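Maltose-binding protein MalE1 (Thermotoga maritima, PDB 6DTU) binds maltotetraose and probably serves as the solute-binding component of a carbohydrate transport system. Local coordinates at residues A[149-152]-A[153-156]; A[210-213]-A[214-218]; A[226-229]-A[230-233]. All blocks are in the same frame, centred on the assembly; numbering follows the deposited sequence. Where two conformers were deposited one is given.

Overall arrangement
The three contacts follow one another along the chain; none nests in or crosses another. Contact 1 comes first and closes the turn between strand 146-149 and helix 155-164. Contact 2 is the first turns of helix 211-219. Contact 3 closes the bend that takes strand 223-228 into helix 233-238. Strands 146-149 and 223-228 are parallel neighbours in a four-stranded mixed sheet, and Thr150 OG1 bonds to Ile227 O between contacts 1 and 3. Met214 of contact 2 packs on both strands. Tyr211 OH and Asn228 ND2 bond between contacts 2 and 3. Glu154, Tyr156, Tyr211 and Trp231 belong to one glucan pocket.

Contact 1. Residues A[149-152]-A[153-156]; sequences ITSA and AEFY. With GLC (alpha-D-glucopyranose), chain C; GLC (alpha-D-glucopyranose), chain B.
A type I beta turn from Ser151 to Glu154 takes the chain from strand 146-149 to helix 155-164 and brings Glu154 and Tyr156 to the glucan pocket. Glu154 N donates to Ser151 O at 3.3 Å, with an N-H...O angle of 162°. The donor lies well above the carbonyl plane, not on a lone pair. Glu154 is also the N-cap residue of the helix. A second, shorter link closes the turn: Ser151 OG donates to Glu154 OE1 at 2.6 Å, and OE1 receives it on its anti lone pair. Ser151 OG is anti to its own backbone N (chi1 -166°), which brings it up to the extended glutamate chain. Ser151 OG also accepts from a water oxygen at 2.8 Å. That water in turn accepts from Ala153 N, so it bridges the turn. The other carboxylate oxygen, Glu154 OE2, faces the sugar and accepts from O6 of the chain C glucose at 2.8 Å. Tyr156 comes from the first turn of the helix. Its ring lies under the same glucose, with C4 3.8 Å above the plane and over the ring centre. Its CD1 also touches C1 of the chain B glucose at 3.7 Å. Ser151 is thus a second-shell residue: by holding OE1 it probably limits the turning of the carboxylate and keeps OE2 directed at the sugar hydroxyl.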
ATOM      1  N   ILE A 149     -12.964 -12.274  -0.630  1.00 14.31           N
ATOM      2  CA  ILE A 149     -12.608 -11.557   0.592  1.00 15.32           C
ATOM      3  C   ILE A 149     -11.758 -10.339   0.253  1.00 15.29           C
ATOM      4  O   ILE A 149     -10.809 -10.423  -0.532  1.00 15.24           O
ATOM      5  CB  ILE A 149     -11.839 -12.419   1.620  1.00 14.45           C
ATOM      6  CG1 ILE A 149     -12.347 -13.854   1.697  1.00 18.26           C
ATOM      7  CG2 ILE A 149     -11.918 -11.776   3.011  1.00 15.38           C
ATOM      8  CD1 ILE A 149     -11.481 -14.688   2.642  1.00 18.29           C
ATOM      9  N   THR A 150     -12.047  -9.229   0.921  1.00 17.70           N
ATOM     10  CA  THR A 150     -11.067  -8.166   1.086  1.00 12.21           C
ATOM     11  C   THR A 150     -11.289  -7.557   2.462  1.00 15.64           C
ATOM     12  O   THR A 150     -12.165  -7.996   3.216  1.00 14.48           O
ATOM     13  CB  THR A 150     -11.082  -7.154  -0.067  1.00 13.04           C
ATOM     14  OG1 THR A 150      -9.930  -6.310   0.053  1.00 14.33           O
ATOM     15  CG2 THR A 150     -12.343  -6.284  -0.004  1.00 15.80           C
ATOM     16  N   SER A 151     -10.478  -6.554   2.797  1.00 13.49           N
ATOM     17  CA  SER A 151     -10.616  -5.894   4.093  1.00 14.74           C
ATOM     18  C   SER A 151     -11.784  -4.915   3.990  1.00 17.23           C
ATOM     19  O   SER A 151     -11.627  -3.762   3.583  1.00 15.76           O
ATOM     20  CB  SER A 151      -9.301  -5.228   4.471  1.00 16.54           C
ATOM     21  OG  SER A 151      -9.333  -4.872   5.844  1.00 16.60           O
ATOM     22  N   ALA A 152     -12.978  -5.383   4.398  1.00 12.97           N
ATOM     23  CA  ALA A 152     -14.236  -4.725   4.043  1.00 16.14           C
ATOM     24  C   ALA A 152     -14.392  -3.335   4.650  1.00 17.35           C
ATOM     25  O   ALA A 152     -15.091  -2.481   4.080  1.00 14.82           O
ATOM     26  CB  ALA A 152     -15.395  -5.615   4.478  1.00 16.79           C
ATOM     27  N   ALA A 153     -13.771  -3.082   5.796  1.00 15.11           N
ATOM     28  CA  ALA A 153     -13.978  -1.839   6.530  1.00 14.92           C
ATOM     29  C   ALA A 153     -12.767  -0.928   6.484  1.00 15.33           C
ATOM     30  O   ALA A 153     -12.715   0.067   7.217  1.00 17.79           O
ATOM     31  CB  ALA A 153     -14.350  -2.150   7.980  1.00 16.40           C
ATOM     32  N   GLU A 154     -11.812  -1.234   5.627  1.00 16.77           N
ATOM     33  CA  GLU A 154     -10.544  -0.524   5.562  1.00 15.05           C
ATOM     34  C   GLU A 154     -10.532   0.312   4.286  1.00 14.44           C
ATOM     35  O   GLU A 154     -10.542  -0.238   3.178  1.00 14.33           O
ATOM     36  CB  GLU A 154      -9.401  -1.540   5.581  1.00 15.75           C
ATOM     37  CG  GLU A 154      -8.088  -0.988   6.045  1.00 24.21           C
ATOM     38  CD  GLU A 154      -7.029  -2.069   6.249  1.00 24.76           C
ATOM     39  OE1 GLU A 154      -7.370  -3.279   6.354  1.00 21.32           O
ATOM     40  OE2 GLU A 154      -5.839  -1.691   6.315  1.00 25.04           O
ATOM     41  N   PHE A 155     -10.487   1.634   4.449  1.00 13.91           N
ATOM     42  CA  PHE A 155     -10.628   2.554   3.317  1.00 12.54           C
ATOM     43  C   PHE A 155      -9.649   2.252   2.186  1.00 14.88           C
ATOM     44  O   PHE A 155     -10.006   2.339   1.002  1.00 16.14           O
ATOM     45  CB  PHE A 155     -10.436   3.983   3.826  1.00 15.50           C
ATOM     46  CG  PHE A 155     -10.281   5.023   2.738  1.00 13.98           C
ATOM     47  CD1 PHE A 155     -11.211   5.141   1.721  1.00 16.89           C
ATOM     48  CD2 PHE A 155      -9.239   5.935   2.787  1.00 14.45           C
ATOM     49  CE1 PHE A 155     -11.073   6.100   0.742  1.00 16.57           C
ATOM     50  CE2 PHE A 155      -9.094   6.913   1.813  1.00 14.25           C
ATOM     51  CZ  PHE A 155     -10.017   7.000   0.789  1.00 14.01           C
ATOM     52  N   TYR A 156      -8.399   1.926   2.520  1.00 13.76           N
ATOM     53  CA  TYR A 156      -7.408   1.674   1.481  1.00 11.64           C
ATOM     54  C   TYR A 156      -7.883   0.606   0.485  1.00 12.56           C
ATOM     55  O   TYR A 156      -7.668   0.733  -0.731  1.00 14.78           O
ATOM     56  CB  TYR A 156      -6.078   1.298   2.128  1.00 11.82           C
ATOM     57  CG  TYR A 156      -4.981   0.989   1.131  1.00 11.84           C
ATOM     58  CD1 TYR A 156      -4.125   1.987   0.643  1.00 11.62           C
ATOM     59  CD2 TYR A 156      -4.804  -0.309   0.655  1.00 13.53           C
ATOM     60  CE1 TYR A 156      -3.122   1.691  -0.296  1.00 12.80           C
ATOM     61  CE2 TYR A 156      -3.792  -0.603  -0.271  1.00 12.53           C
ATOM     62  CZ  TYR A 156      -2.973   0.407  -0.736  1.00 13.56           C
ATOM     63  OH  TYR A 156      -2.006   0.105  -1.641  1.00 14.97           O
TER
HETATM   64  C1  GLC C   2      -0.252  -2.143   2.214  1.00 12.63           C
HETATM   65  C2  GLC C   2       0.125  -0.917   1.465  1.00 12.95           C
HETATM   66  C3  GLC C   2       0.071   0.264   2.322  1.00 13.78           C
HETATM   67  C4  GLC C   2      -1.309   0.447   2.922  1.00 10.93           C
HETATM   68  C5  GLC C   2      -1.776  -0.827   3.688  1.00 11.85           C
HETATM   69  C6  GLC C   2      -3.164  -0.783   4.046  1.00 13.17           C
HETATM   70  O2  GLC C   2       1.511  -1.083   1.046  1.00 14.30           O
HETATM   71  O3  GLC C   2       0.334   1.486   1.536  1.00 12.94           O
HETATM   72  O4  GLC C   2      -1.280   1.529   3.918  1.00 15.28           O
HETATM   73  O5  GLC C   2      -1.620  -1.989   2.716  1.00 14.15           O
HETATM   74  O6  GLC C   2      -3.418  -1.810   4.991  1.00 17.84           O
HETATM   75  C1  GLC B   3      -1.911   2.721   3.571  1.00 13.65           C
HETATM   76  C2  GLC B   3      -1.052   3.855   3.969  1.00 12.84           C
HETATM   77  C3  GLC B   3      -0.844   3.900   5.451  1.00 13.47           C
HETATM   78  C4  GLC B   3      -2.120   4.024   6.187  1.00 14.09           C
HETATM   79  C5  GLC B   3      -3.069   2.851   5.831  1.00 14.09           C
HETATM   80  C6  GLC B   3      -4.348   3.017   6.385  1.00 12.87           C
HETATM   81  O2  GLC B   3       0.244   3.704   3.325  1.00 14.74           O
HETATM   82  O3  GLC B   3       0.019   5.033   5.787  1.00 14.87           O
HETATM   83  O4  GLC B   3      -1.820   3.967   7.609  1.00 14.08           O
HETATM   84  O5  GLC B   3      -3.207   2.802   4.277  1.00 13.14           O
HETATM   85  O6  GLC B   3      -5.121   1.883   6.055  1.00 17.47           O
HETATM   86  O   HOH W   1     -11.671  -4.463   7.415  1.00 16.02           O

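Contact 2. Residues A[210-213]-A[214-218]; sequences NYQI and MDSMF. With GLC (alpha-D-glucopyranose), chain D.
Tyr211 stands in the first turn of helix 211-219 and meets Met214 and Asp215, three and four residues on. Its CB leads away from the following turn, and the ring then extends toward the glucan (CG anti to the backbone N, chi1 -174°). The ring presents one face to O6 of the chain D glucose, which stands over its centre 3.5 Å above the plane. CD1 touches Met214 CE at 3.4 Å, and CE1 meets the same methyl. Met214 runs extended to SD and bends only at its last torsion, which turns the methyl to the ring. On the other flank, CE2 approaches Asp215 OD2 at 3.7 Å, with ring and carboxylate planes 41° apart. At the tip, Tyr211 OH is 2.6 Å from a water in the ring plane, and this water donates to Asp215 OD2. Asn228 ND2 donates to the same hydroxyl. The helix start is capped by Asn210, whose OD1 accepts from Ile213 N at 2.9 Å, nearly straight on the carbonyl. In the same first turn, Gln212 O takes two donors from opposite faces of its plane: Ser216 N, and Ser216 OG at 2.7 Å. Around this helix, Met214 packs on strands 146-149 and 223-228, Phe218 lies on strands 112-116 and 223-228 and meets the Tyr236 ring, and Asp215 OD1 bonds to Tyr236 OH of helix 233-238.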
ATOM      1  N   ASN A 210     -11.289  -8.693   7.439  1.00 15.32           N
ATOM      2  CA  ASN A 210     -10.177  -7.758   7.599  1.00 15.22           C
ATOM      3  C   ASN A 210      -8.973  -8.266   6.805  1.00 14.82           C
ATOM      4  O   ASN A 210      -9.043  -9.270   6.080  1.00 14.78           O
ATOM      5  CB  ASN A 210      -9.827  -7.486   9.072  1.00 15.21           C
ATOM      6  CG  ASN A 210      -9.359  -8.722   9.811  1.00 16.84           C
ATOM      7  OD1 ASN A 210      -8.992  -9.724   9.203  1.00 17.01           O
ATOM      8  ND2 ASN A 210      -9.282  -8.625  11.137  1.00 18.24           N
ATOM      9  N   TYR A 211      -7.844  -7.576   6.954  1.00 12.93           N
ATOM     10  CA  TYR A 211      -6.669  -7.962   6.183  1.00 12.50           C
ATOM     11  C   TYR A 211      -6.213  -9.375   6.533  1.00 14.61           C
ATOM     12  O   TYR A 211      -5.927 -10.188   5.647  1.00 13.67           O
ATOM     13  CB  TYR A 211      -5.533  -6.938   6.365  1.00 14.29           C
ATOM     14  CG  TYR A 211      -4.389  -7.295   5.439  1.00 13.50           C
ATOM     15  CD1 TYR A 211      -4.383  -6.864   4.117  1.00 14.39           C
ATOM     16  CD2 TYR A 211      -3.381  -8.143   5.849  1.00 13.71           C
ATOM     17  CE1 TYR A 211      -3.372  -7.244   3.229  1.00 12.73           C
ATOM     18  CE2 TYR A 211      -2.392  -8.558   4.961  1.00 13.99           C
ATOM     19  CZ  TYR A 211      -2.410  -8.102   3.657  1.00 12.11           C
ATOM     20  OH  TYR A 211      -1.430  -8.508   2.798  1.00 14.59           O
ATOM     21  N   GLN A 212      -6.074  -9.666   7.827  1.00 15.43           N
ATOM     22  CA  GLN A 212      -5.558 -10.964   8.253  1.00 15.89           C
ATOM     23  C   GLN A 212      -6.428 -12.115   7.757  1.00 14.81           C
ATOM     24  O   GLN A 212      -5.906 -13.145   7.316  1.00 15.28           O
ATOM     25  CB  GLN A 212      -5.404 -10.979   9.772  1.00 16.91           C
ATOM     26  CG  GLN A 212      -4.596 -12.122  10.364  1.00 24.07           C
ATOM     27  CD  GLN A 212      -5.385 -13.399  10.414  1.00 18.78           C
ATOM     28  OE1 GLN A 212      -6.592 -13.398  10.679  1.00 20.87           O
ATOM     29  NE2 GLN A 212      -4.708 -14.505  10.159  1.00 18.98           N
ATOM     30  N   ILE A 213      -7.757 -11.970   7.838  1.00 16.54           N
ATOM     31  CA  ILE A 213      -8.641 -13.022   7.337  1.00 13.40           C
ATOM     32  C   ILE A 213      -8.447 -13.202   5.834  1.00 14.00           C
ATOM     33  O   ILE A 213      -8.316 -14.323   5.337  1.00 14.32           O
ATOM     34  CB  ILE A 213     -10.111 -12.723   7.693  1.00 17.01           C
ATOM     35  CG1 ILE A 213     -10.336 -12.870   9.210  1.00 16.07           C
ATOM     36  CG2 ILE A 213     -11.045 -13.622   6.864  1.00 16.14           C
ATOM     37  CD1 ILE A 213     -11.629 -12.208   9.730  1.00 15.39           C
ATOM     38  N   MET A 214      -8.407 -12.095   5.088  1.00 12.98           N
ATOM     39  CA  MET A 214      -8.227 -12.202   3.644  1.00 14.64           C
ATOM     40  C   MET A 214      -6.913 -12.891   3.303  1.00 14.21           C
ATOM     41  O   MET A 214      -6.870 -13.840   2.502  1.00 14.19           O
ATOM     42  CB  MET A 214      -8.234 -10.799   3.040  1.00 13.63           C
ATOM     43  CG  MET A 214      -7.686 -10.812   1.612  1.00 13.82           C
ATOM     44  SD  MET A 214      -7.645  -9.221   0.793  1.00 15.53           S
ATOM     45  CE  MET A 214      -6.550  -8.268   1.875  1.00 14.60           C
ATOM     46  N   ASP A 215      -5.828 -12.416   3.902  1.00 13.54           N
ATOM     47  CA  ASP A 215      -4.497 -12.885   3.563  1.00 14.25           C
ATOM     48  C   ASP A 215      -4.318 -14.349   3.952  1.00 13.96           C
ATOM     49  O   ASP A 215      -3.841 -15.157   3.146  1.00 13.55           O
ATOM     50  CB  ASP A 215      -3.511 -11.997   4.321  1.00 14.45           C
ATOM     51  CG  ASP A 215      -2.085 -12.081   3.790  1.00 14.83           C
ATOM     52  OD1 ASP A 215      -1.886 -12.184   2.570  1.00 14.13           O
ATOM     53  OD2 ASP A 215      -1.164 -11.985   4.607  1.00 17.33           O
ATOM     54  N   SER A 216      -4.702 -14.701   5.182  1.00 14.30           N
ATOM     55  CA  SER A 216      -4.519 -16.059   5.678  1.00 15.02           C
ATOM     56  C   SER A 216      -5.398 -17.066   4.942  1.00 13.72           C
ATOM     57  O   SER A 216      -4.936 -18.143   4.582  1.00 16.88           O
ATOM     58  CB  SER A 216      -4.755 -16.131   7.184  1.00 18.22           C
ATOM     59  OG  SER A 216      -6.081 -15.808   7.509  1.00 18.22           O
ATOM     60  N   MET A 217      -6.680 -16.753   4.737  0.60 15.51           N
ATOM     61  CA  MET A 217      -7.510 -17.703   4.002  0.60 15.42           C
ATOM     62  C   MET A 217      -6.996 -17.912   2.582  0.60 17.26           C
ATOM     63  O   MET A 217      -6.965 -19.042   2.082  0.60 16.35           O
ATOM     64  CB  MET A 217      -8.981 -17.291   4.030  0.60 17.81           C
ATOM     65  CG  MET A 217      -9.560 -17.264   5.430  0.60 17.91           C
ATOM     66  SD  MET A 217     -11.341 -17.079   5.439  0.60 19.50           S
ATOM     67  CE  MET A 217     -11.844 -18.636   4.700  0.60 21.69           C
ATOM     68  N   PHE A 218      -6.556 -16.844   1.916  1.00 14.55           N
ATOM     69  CA  PHE A 218      -6.055 -17.047   0.565  1.00 13.21           C
ATOM     70  C   PHE A 218      -4.776 -17.866   0.571  1.00 13.98           C
ATOM     71  O   PHE A 218      -4.647 -18.822  -0.199  1.00 15.67           O
ATOM     72  CB  PHE A 218      -5.840 -15.729  -0.173  1.00 14.76           C
ATOM     73  CG  PHE A 218      -5.615 -15.922  -1.644  1.00 11.92           C
ATOM     74  CD1 PHE A 218      -6.680 -16.032  -2.516  1.00 14.86           C
ATOM     75  CD2 PHE A 218      -4.326 -16.042  -2.143  1.00 14.09           C
ATOM     76  CE1 PHE A 218      -6.476 -16.240  -3.882  1.00 13.91           C
ATOM     77  CE2 PHE A 218      -4.108 -16.244  -3.500  1.00 14.88           C
ATOM     78  CZ  PHE A 218      -5.194 -16.344  -4.367  1.00 14.09           C
TER
HETATM   79  C1  GLC D   1       2.904  -5.561   4.612  1.00 18.36           C
HETATM   80  C2  GLC D   1       3.378  -4.735   3.484  1.00 12.38           C
HETATM   81  C3  GLC D   1       2.704  -3.425   3.435  1.00 14.23           C
HETATM   82  C4  GLC D   1       1.225  -3.583   3.358  1.00 12.37           C
HETATM   83  C5  GLC D   1       0.704  -4.351   4.602  1.00 13.32           C
HETATM   84  C6  GLC D   1      -0.644  -4.717   4.520  1.00 17.14           C
HETATM   85  O1  GLC D   1       3.265  -4.970   5.819  1.00 21.14           O
HETATM   86  O2  GLC D   1       4.822  -4.567   3.657  1.00 15.09           O
HETATM   87  O3  GLC D   1       3.221  -2.731   2.242  1.00 13.99           O
HETATM   88  O4  GLC D   1       0.594  -2.274   3.319  1.00 13.10           O
HETATM   89  O5  GLC D   1       1.459  -5.690   4.586  1.00 15.94           O
HETATM   90  O6  GLC D   1      -1.042  -5.284   5.773  1.00 20.13           O
HETATM   91  O   HOH W   2       0.489 -10.038   3.721  1.00 18.09           O

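Contact 3. Residues A[226-229]-A[230-233]; sequences IING and PWAI. With GLC (alpha-D-glucopyranose), chain C; GLC (alpha-D-glucopyranose), chain D.
Strand 223-228 ends at Asn228, and the chain turns at Gly229 into a single 3-10 turn, 230-232, in which Ala232 N donates to Gly229 O at 3.0 Å. This bend carries Trp231, an aromatic platform of the kind common in sugar-binding pockets. Its CG sits between the backbone N and the carbonyl carbon (chi1 54°), and this folds the indole back over Gly229. Gly229 CA makes a CH-pi contact with the six-membered ring, 3.5 Å from the centroid and only 8° off the ring normal. The fit is tight, since a CB on Gly229 would run into Trp231 CH2. The opposite face of the indole carries two sugars. C1 of the chain C glucose lies 3.5 Å above the plane, and C4 of the chain D glucose lies 3.9 Å above it; both are offset toward the rim. The platform thus spans the junction of the two units. With an alanine in place of Trp231, the C1 and C4 side of the linkage between the two units would probably lose the ring it rests on, and Gly229 CA the face that covers it. Tyr156 and Tyr157 of helix 155-164 touch the indole as well. Asn228 crosses beside it, with amide and ring planes 72° apart. Its OD1 accepts a weak bond from Gly229 N at 2.8 Å. Its ND2 also bonds to Tyr236 OH, which probably helps to set the rotation of the amide. The same nitrogen, Asn228 ND2, rests 3.3 Å from the methyl carbon Ala232 CB.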
ATOM      1  N   ILE A 226      -9.471 -12.519  -3.986  1.00 15.51           N
ATOM      2  CA  ILE A 226      -9.279 -11.421  -3.050  1.00 15.90           C
ATOM      3  C   ILE A 226      -8.878 -10.156  -3.796  1.00 13.81           C
ATOM      4  O   ILE A 226      -8.511 -10.182  -4.974  1.00 15.92           O
ATOM      5  CB  ILE A 226      -8.237 -11.737  -1.960  1.00 13.64           C
ATOM      6  CG1 ILE A 226      -6.857 -11.942  -2.589  1.00 12.92           C
ATOM      7  CG2 ILE A 226      -8.687 -12.946  -1.135  1.00 16.38           C
ATOM      8  CD1 ILE A 226      -5.777 -12.183  -1.545  1.00 12.13           C
ATOM      9  N   ILE A 227      -8.973  -9.031  -3.097  1.00 14.31           N
ATOM     10  CA  ILE A 227      -8.390  -7.780  -3.571  1.00 14.04           C
ATOM     11  C   ILE A 227      -7.257  -7.409  -2.629  1.00 14.38           C
ATOM     12  O   ILE A 227      -7.488  -7.034  -1.475  1.00 13.86           O
ATOM     13  CB  ILE A 227      -9.421  -6.655  -3.703  1.00 12.66           C
ATOM     14  CG1 ILE A 227     -10.420  -7.014  -4.803  1.00 15.71           C
ATOM     15  CG2 ILE A 227      -8.702  -5.370  -4.094  1.00 15.36           C
ATOM     16  CD1 ILE A 227     -11.541  -5.986  -4.986  1.00 17.12           C
ATOM     17  N   ASN A 228      -6.025  -7.520  -3.125  1.00 13.39           N
ATOM     18  CA  ASN A 228      -4.836  -7.328  -2.306  1.00 13.22           C
ATOM     19  C   ASN A 228      -3.683  -6.950  -3.227  1.00 13.97           C
ATOM     20  O   ASN A 228      -3.811  -6.971  -4.451  1.00 12.81           O
ATOM     21  CB  ASN A 228      -4.507  -8.607  -1.531  1.00 13.75           C
ATOM     22  CG  ASN A 228      -3.642  -8.356  -0.309  1.00 14.20           C
ATOM     23  OD1 ASN A 228      -3.272  -7.226  -0.000  1.00 13.02           O
ATOM     24  ND2 ASN A 228      -3.329  -9.422   0.405  1.00 13.67           N
ATOM     25  N   GLY A 229      -2.543  -6.614  -2.621  1.00 15.03           N
ATOM     26  CA  GLY A 229      -1.422  -6.074  -3.350  1.00 15.28           C
ATOM     27  C   GLY A 229      -0.268  -7.033  -3.540  1.00 14.92           C
ATOM     28  O   GLY A 229      -0.247  -8.153  -3.026  1.00 14.19           O
ATOM     29  N   PRO A 230       0.755  -6.574  -4.261  1.00 14.78           N
ATOM     30  CA  PRO A 230       1.854  -7.467  -4.643  1.00 12.85           C
ATOM     31  C   PRO A 230       2.732  -7.891  -3.479  1.00 15.39           C
ATOM     32  O   PRO A 230       3.477  -8.867  -3.605  1.00 14.56           O
ATOM     33  CB  PRO A 230       2.620  -6.646  -5.699  1.00 12.71           C
ATOM     34  CG  PRO A 230       2.336  -5.202  -5.303  1.00 11.58           C
ATOM     35  CD  PRO A 230       0.906  -5.213  -4.794  1.00 13.29           C
ATOM     36  N   TRP A 231       2.680  -7.166  -2.363  1.00 15.28           N
ATOM     37  CA  TRP A 231       3.362  -7.577  -1.146  1.00 14.83           C
ATOM     38  C   TRP A 231       2.887  -8.927  -0.640  1.00 15.51           C
ATOM     39  O   TRP A 231       3.571  -9.532   0.184  1.00 15.26           O
ATOM     40  CB  TRP A 231       3.106  -6.539  -0.044  1.00 11.34           C
ATOM     41  CG  TRP A 231       1.643  -6.242   0.195  1.00 12.65           C
ATOM     42  CD1 TRP A 231       0.775  -6.970   0.955  1.00 13.92           C
ATOM     43  CD2 TRP A 231       0.880  -5.150  -0.344  1.00 12.33           C
ATOM     44  NE1 TRP A 231      -0.469  -6.400   0.932  1.00 13.67           N
ATOM     45  CE2 TRP A 231      -0.439  -5.285   0.132  1.00 11.24           C
ATOM     46  CE3 TRP A 231       1.180  -4.086  -1.203  1.00 13.95           C
ATOM     47  CZ2 TRP A 231      -1.462  -4.382  -0.201  1.00 13.19           C
ATOM     48  CZ3 TRP A 231       0.170  -3.189  -1.525  1.00 12.98           C
ATOM     49  CH2 TRP A 231      -1.140  -3.357  -1.042  1.00 13.36           C
ATOM     50  N   ALA A 232       1.730  -9.410  -1.084  1.00 13.63           N
ATOM     51  CA  ALA A 232       1.172 -10.643  -0.548  1.00 14.52           C
ATOM     52  C   ALA A 232       1.538 -11.888  -1.346  1.00 13.25           C
ATOM     53  O   ALA A 232       1.345 -13.000  -0.841  1.00 14.39           O
ATOM     54  CB  ALA A 232      -0.350 -10.513  -0.448  1.00 13.77           C
ATOM     55  N   ILE A 233       2.116 -11.724  -2.536  1.00 15.27           N
ATOM     56  CA  ILE A 233       2.212 -12.783  -3.528  1.00 15.43           C
ATOM     57  C   ILE A 233       3.270 -13.820  -3.174  1.00 17.93           C
ATOM     58  O   ILE A 233       3.066 -15.024  -3.383  1.00 14.81           O
ATOM     59  CB  ILE A 233       2.478 -12.134  -4.889  1.00 17.90           C
ATOM     60  CG1 ILE A 233       1.200 -11.476  -5.408  1.00 18.92           C
ATOM     61  CG2 ILE A 233       3.135 -13.118  -5.851  1.00 22.36           C
ATOM     62  CD1 ILE A 233       0.083 -12.410  -5.572  1.00 21.90           C
TER
HETATM   63  C1  GLC C   2      -0.252  -2.143   2.214  1.00 12.63           C
HETATM   64  C2  GLC C   2       0.125  -0.917   1.465  1.00 12.95           C
HETATM   65  C3  GLC C   2       0.071   0.264   2.322  1.00 13.78           C
HETATM   66  C4  GLC C   2      -1.309   0.447   2.922  1.00 10.93           C
HETATM   67  C5  GLC C   2      -1.776  -0.827   3.688  1.00 11.85           C
HETATM   68  C6  GLC C   2      -3.164  -0.783   4.046  1.00 13.17           C
HETATM   69  O2  GLC C   2       1.511  -1.083   1.046  1.00 14.30           O
HETATM   70  O3  GLC C   2       0.334   1.486   1.536  1.00 12.94           O
HETATM   71  O4  GLC C   2      -1.280   1.529   3.918  1.00 15.28           O
HETATM   72  O5  GLC C   2      -1.620  -1.989   2.716  1.00 14.15           O
HETATM   73  O6  GLC C   2      -3.418  -1.810   4.991  1.00 17.84           O
HETATM   74  C1  GLC D   1       2.904  -5.561   4.612  1.00 18.36           C
HETATM   75  C2  GLC D   1       3.378  -4.735   3.484  1.00 12.38           C
HETATM   76  C3  GLC D   1       2.704  -3.425   3.435  1.00 14.23           C
HETATM   77  C4  GLC D   1       1.225  -3.583   3.358  1.00 12.37           C
HETATM   78  C5  GLC D   1       0.704  -4.351   4.602  1.00 13.32           C
HETATM   79  C6  GLC D   1      -0.644  -4.717   4.520  1.00 17.14           C
HETATM   80  O1  GLC D   1       3.265  -4.970   5.819  1.00 21.14           O
HETATM   81  O2  GLC D   1       4.822  -4.567   3.657  1.00 15.09           O
HETATM   82  O3  GLC D   1       3.221  -2.731   2.242  1.00 13.99           O
HETATM   83  O4  GLC D   1       0.594  -2.274   3.319  1.00 13.10           O
HETATM   84  O5  GLC D   1       1.459  -5.690   4.586  1.00 15.94           O
HETATM   85  O6  GLC D   1      -1.042  -5.284   5.773  1.00 20.13           O